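Local coordinates for protein AgaA (Rhizobium radiobacter, PDB 6HLX) that binds the opine agropinic acid in the periplasm as the substrate-binding protein of an ABC transporter, probably delivering it for import into the bacterium, at residues A[461-466]-A[479-485]; A[29-35]-A[134-139]. One frame throughout, in Å; residues are numbered along the deposited sequence.

Following the chain from its N terminus, contact 2 comes first: residues 29-35, the end of helix 23-32 and the turn after it, meet residues 134-139, the loop between helices 127-131 and 141-146, closing a loop of 98 residues. Contact 1 closes much later, when residues 461-466 pair with 479-485 across 12 residues that hold neither helix nor strand. The two are in series, neither nested nor crossed, with centres about 19 Å apart. They touch directly: Glu481 OE1 lies 3.1 Å from Arg34 NH2 in a salt bridge, and Ile480 packs on Ala31. The C-terminal two-stranded ladder and the 3-10 turn beside it are thereby tied to the end of helix 23-32 and the turn that follows.

Contact 1: residues A[461-466]-A[479-485]; sequences GVTGFT and SIENTKI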
# COMPACT_ATOMS: atom_id res chain seq x y z
N GLY A 461 17.49 6.09 21.62
CA GLY A 461 16.60 6.77 22.55
C GLY A 461 15.14 6.56 22.17
O GLY A 461 14.25 6.73 23.00
N VAL A 462 14.89 6.20 20.89
CA VAL A 462 13.54 5.91 20.39
C VAL A 462 13.30 4.43 20.60
O VAL A 462 14.15 3.61 20.24
CB VAL A 462 13.40 6.26 18.87
CG1 VAL A 462 12.06 5.78 18.31
CG2 VAL A 462 13.60 7.75 18.61
N THR A 463 12.13 4.07 21.14
CA THR A 463 11.72 2.67 21.29
C THR A 463 10.25 2.58 20.94
O THR A 463 9.57 3.60 20.87
CB THR A 463 11.95 2.14 22.73
OG1 THR A 463 11.20 2.95 23.64
CG2 THR A 463 13.44 2.10 23.15
N GLY A 464 9.76 1.36 20.73
CA GLY A 464 8.34 1.15 20.50
C GLY A 464 7.84 1.45 19.11
O GLY A 464 6.63 1.41 18.91
N PHE A 465 8.73 1.83 18.17
CA PHE A 465 8.29 2.00 16.78
C PHE A 465 8.61 0.67 16.09
O PHE A 465 9.72 0.15 16.26
CB PHE A 465 8.97 3.18 16.05
CG PHE A 465 8.34 3.43 14.69
CD1 PHE A 465 7.15 4.15 14.57
CD2 PHE A 465 8.89 2.89 13.53
CE1 PHE A 465 6.53 4.34 13.32
CE2 PHE A 465 8.28 3.07 12.28
CZ PHE A 465 7.10 3.79 12.18
N THR A 466 7.66 0.15 15.32
CA THR A 466 7.79 -1.16 14.69
C THR A 466 7.66 -1.05 13.18
O THR A 466 6.67 -0.52 12.68
CB THR A 466 6.69 -2.12 15.21
OG1 THR A 466 6.78 -2.22 16.63
CG2 THR A 466 6.81 -3.54 14.63
N SER A 479 2.16 1.98 14.57
CA SER A 479 2.96 1.72 15.76
C SER A 479 3.39 3.01 16.51
O SER A 479 3.97 2.91 17.60
CB SER A 479 4.17 0.84 15.42
OG SER A 479 5.19 1.58 14.79
N ILE A 480 3.11 4.21 15.94
CA ILE A 480 3.47 5.47 16.63
C ILE A 480 2.76 5.58 18.00
O ILE A 480 3.24 6.28 18.88
CB ILE A 480 3.20 6.71 15.72
CG1 ILE A 480 4.00 7.99 16.20
CG2 ILE A 480 1.70 7.01 15.56
CD1 ILE A 480 5.54 7.93 15.88
N GLU A 481 1.62 4.88 18.17
CA GLU A 481 0.92 4.95 19.46
C GLU A 481 1.69 4.26 20.59
O GLU A 481 1.34 4.44 21.76
CB GLU A 481 -0.50 4.38 19.35
CG GLU A 481 -0.57 2.87 19.13
CD GLU A 481 -1.99 2.32 19.18
OE1 GLU A 481 -2.92 3.10 19.44
OE2 GLU A 481 -2.16 1.10 18.96
N ASN A 482 2.67 3.41 20.24
CA ASN A 482 3.49 2.67 21.22
C ASN A 482 4.88 3.27 21.35
O ASN A 482 5.69 2.78 22.14
CB ASN A 482 3.68 1.24 20.72
CG ASN A 482 2.39 0.49 20.53
OD1 ASN A 482 1.43 0.63 21.30
ND2 ASN A 482 2.35 -0.34 19.50
N THR A 483 5.20 4.23 20.49
CA THR A 483 6.54 4.81 20.43
C THR A 483 6.83 5.70 21.64
O THR A 483 5.95 6.43 22.08
CB THR A 483 6.73 5.50 19.08
OG1 THR A 483 6.40 4.55 18.04
CG2 THR A 483 8.16 6.04 18.89
N LYS A 484 8.06 5.62 22.15
CA LYS A 484 8.52 6.44 23.28
C LYS A 484 9.88 7.03 22.91
O LYS A 484 10.59 6.46 22.08
CB LYS A 484 8.69 5.58 24.55
CG LYS A 484 7.43 4.83 24.97
CD LYS A 484 7.61 4.13 26.31
CE LYS A 484 6.34 3.42 26.71
NZ LYS A 484 6.36 2.99 28.14
N ILE A 485 10.24 8.16 23.53
CA ILE A 485 11.52 8.77 23.24
C ILE A 485 12.07 9.31 24.56
O ILE A 485 11.33 9.89 25.36
CB ILE A 485 11.40 9.85 22.12
CG1 ILE A 485 12.79 10.26 21.60
CG2 ILE A 485 10.53 11.08 22.53
CD1 ILE A 485 12.74 10.98 20.29
O HOH W 1 5.28 -0.89 18.49
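Ser479 reaches into the 461-466 segment with its hydroxyl, held between its own backbone N and carbonyl carbon (chi1 77°). There OG accepts a nearly straight bond from Thr466 N (2.9 Å, 176° at the hydrogen); OG also bonds Ser476 O. The same OG sits over one face of the Phe465 ring, offset toward the rim, 3.2 Å from CD1. At the ring's edge, in plane, lies Thr483 OG1, 3.6 Å from CD1. This hydroxyl donates to Ser479 O (3.0 Å) from above the carbonyl plane, while Asn482 N bonds that oxygen from the opposite face, so two donors grip this one carbonyl oxygen. One water joins Gly464 O, Thr466 OG1 and Asn482 ND2; the amide OD1 of Asn482 accepts from Lys185. Beyond Gly464, Thr463 and Lys484 form a hydrogen-bonded antiparallel pair and Val462 with Ile485 the adjacent non-hydrogen-bonded pair, a minimal two-stranded sheet. In the latter Val462 CG2 meets Ile485 CD1 at 3.7 Å. Val462 and Phe465 pack on Ile213 of strand 213-214, Thr483 and Ile480 lie on strand 3-8, and Ile480 also touches Val191 and Tyr193 of strand 190-195, while Ile485 touches Asp212, a zinc ligand.

Contact 2: residues A[29-35]-A[134-139]; sequences KLAIHRG and PESVIV
Val137 faces the turn that follows helix 23-32, its CB 3.6 Å from His33 CB and both methyls against the same histidine carbon, the two side chains crossing at about a right angle. Past it, Val139 CG1 reaches His33 CE1 (3.8 Å). Toward the helix, Leu30 lays CD2 on Pro134 CB at 3.8 Å. The backbones are joined where Ile138 N donates to Arg34 O (3.0 Å, 175° at the hydrogen). A water in the plane of the His33 ring, at its edge, bridges ND1, Arg34 N and Ile138 O. Ile32 CG2 covers one face of that ring over its centre. One turn back in the helix, the Lys29 chain, bent at chi3 (-60°), brings NZ to Glu135 OE2 at 2.8 Å, on the anti side of the carboxylate and 24° out of its plane. Second-shell groups hold both ends of this pair: Thr17 O and Val19 O accept from Lys29 NZ, and Arg26 forms a salt bridge with Glu135 OE1. Arg34 turns back from the contact and donates NH1 to Leu30 O (3.0 Å) and His33 O (2.8 Å), fastening the helix end to the turn. This buried packing joins that end to the loop between helices 127-131 and 141-146, Ile138 also resting on helix 79-90. The buried lysine and glutamate are compensated by each other and by further polar partners, which would be expected to favour their charged forms.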
# COMPACT_ATOMS: atom_id res chain seq x y z
N LYS A 29 -2.19 9.46 8.34
CA LYS A 29 -3.57 8.98 8.60
C LYS A 29 -3.62 7.96 9.74
O LYS A 29 -4.55 7.98 10.53
CB LYS A 29 -4.18 8.32 7.35
CG LYS A 29 -4.63 9.34 6.32
CD LYS A 29 -5.58 8.77 5.25
CE LYS A 29 -4.93 7.64 4.44
NZ LYS A 29 -5.73 7.31 3.22
N LEU A 30 -2.60 7.09 9.83
CA LEU A 30 -2.58 6.03 10.85
C LEU A 30 -2.25 6.54 12.26
O LEU A 30 -2.43 5.81 13.24
CB LEU A 30 -1.69 4.86 10.41
CG LEU A 30 -2.22 4.13 9.17
CD1 LEU A 30 -1.16 3.23 8.60
CD2 LEU A 30 -3.55 3.38 9.45
N ALA A 31 -1.86 7.81 12.38
CA ALA A 31 -1.67 8.43 13.68
C ALA A 31 -3.01 9.02 14.16
O ALA A 31 -3.27 9.06 15.35
CB ALA A 31 -0.64 9.56 13.56
N ILE A 32 -3.81 9.55 13.23
CA ILE A 32 -5.04 10.31 13.54
C ILE A 32 -6.31 9.48 13.45
O ILE A 32 -7.33 9.92 13.99
CB ILE A 32 -5.10 11.48 12.50
CG1 ILE A 32 -3.94 12.49 12.75
CG2 ILE A 32 -6.47 12.20 12.43
CD1 ILE A 32 -3.70 13.38 11.40
N HIS A 33 -6.29 8.38 12.71
CA HIS A 33 -7.53 7.64 12.44
C HIS A 33 -7.51 6.20 12.87
O HIS A 33 -6.45 5.59 12.97
CB HIS A 33 -7.81 7.68 10.91
CG HIS A 33 -8.16 9.05 10.39
ND1 HIS A 33 -9.34 9.67 10.75
CD2 HIS A 33 -7.50 9.83 9.51
CE1 HIS A 33 -9.35 10.82 10.11
NE2 HIS A 33 -8.25 10.96 9.34
N ARG A 34 -8.72 5.61 13.00
CA ARG A 34 -8.92 4.21 13.32
C ARG A 34 -10.12 3.70 12.53
O ARG A 34 -11.06 4.46 12.27
CB ARG A 34 -9.18 4.03 14.84
CG ARG A 34 -7.92 4.11 15.72
CD ARG A 34 -6.97 2.95 15.42
NE ARG A 34 -5.70 2.98 16.16
CZ ARG A 34 -4.60 3.60 15.75
NH1 ARG A 34 -4.60 4.32 14.63
NH2 ARG A 34 -3.49 3.52 16.47
N GLY A 35 -10.09 2.40 12.19
CA GLY A 35 -11.23 1.73 11.56
C GLY A 35 -11.95 0.85 12.56
O GLY A 35 -11.66 0.90 13.76
N PRO A 134 -5.87 1.44 5.76
CA PRO A 134 -5.81 2.83 6.27
C PRO A 134 -6.93 3.67 5.61
O PRO A 134 -7.37 4.69 6.16
CB PRO A 134 -4.44 3.31 5.78
CG PRO A 134 -3.59 2.00 5.72
CD PRO A 134 -4.59 1.02 5.13
N GLU A 135 -7.41 3.23 4.41
CA GLU A 135 -8.46 3.96 3.68
C GLU A 135 -9.88 3.60 4.16
O GLU A 135 -10.85 4.21 3.68
CB GLU A 135 -8.29 3.75 2.14
CG GLU A 135 -7.04 4.43 1.57
CD GLU A 135 -5.70 3.92 2.09
OE1 GLU A 135 -5.53 2.68 2.20
OE2 GLU A 135 -4.82 4.76 2.41
N SER A 136 -10.01 2.60 5.06
CA SER A 136 -11.32 2.14 5.58
C SER A 136 -11.61 2.71 7.00
O SER A 136 -12.55 2.29 7.68
CB SER A 136 -11.39 0.60 5.61
OG SER A 136 -11.26 0.10 4.28
N VAL A 137 -10.84 3.73 7.42
CA VAL A 137 -11.00 4.35 8.74
C VAL A 137 -12.33 5.07 8.81
O VAL A 137 -12.89 5.43 7.77
CB VAL A 137 -9.81 5.27 9.10
CG1 VAL A 137 -8.53 4.43 9.24
CG2 VAL A 137 -9.63 6.37 8.07
N ILE A 138 -12.83 5.28 10.04
CA ILE A 138 -14.15 5.89 10.27
C ILE A 138 -14.04 7.35 10.65
O ILE A 138 -13.27 7.70 11.54
CB ILE A 138 -14.94 5.10 11.38
CG1 ILE A 138 -15.00 3.56 11.12
CG2 ILE A 138 -16.37 5.68 11.59
CD1 ILE A 138 -15.54 3.17 9.71
N VAL A 139 -14.86 8.18 10.01
CA VAL A 139 -14.93 9.61 10.32
C VAL A 139 -16.38 9.96 10.69
O VAL A 139 -17.28 9.13 10.46
CB VAL A 139 -14.36 10.51 9.17
CG1 VAL A 139 -12.89 10.19 8.92
CG2 VAL A 139 -15.18 10.38 7.90
O HOH W 2 -10.72 7.93 12.50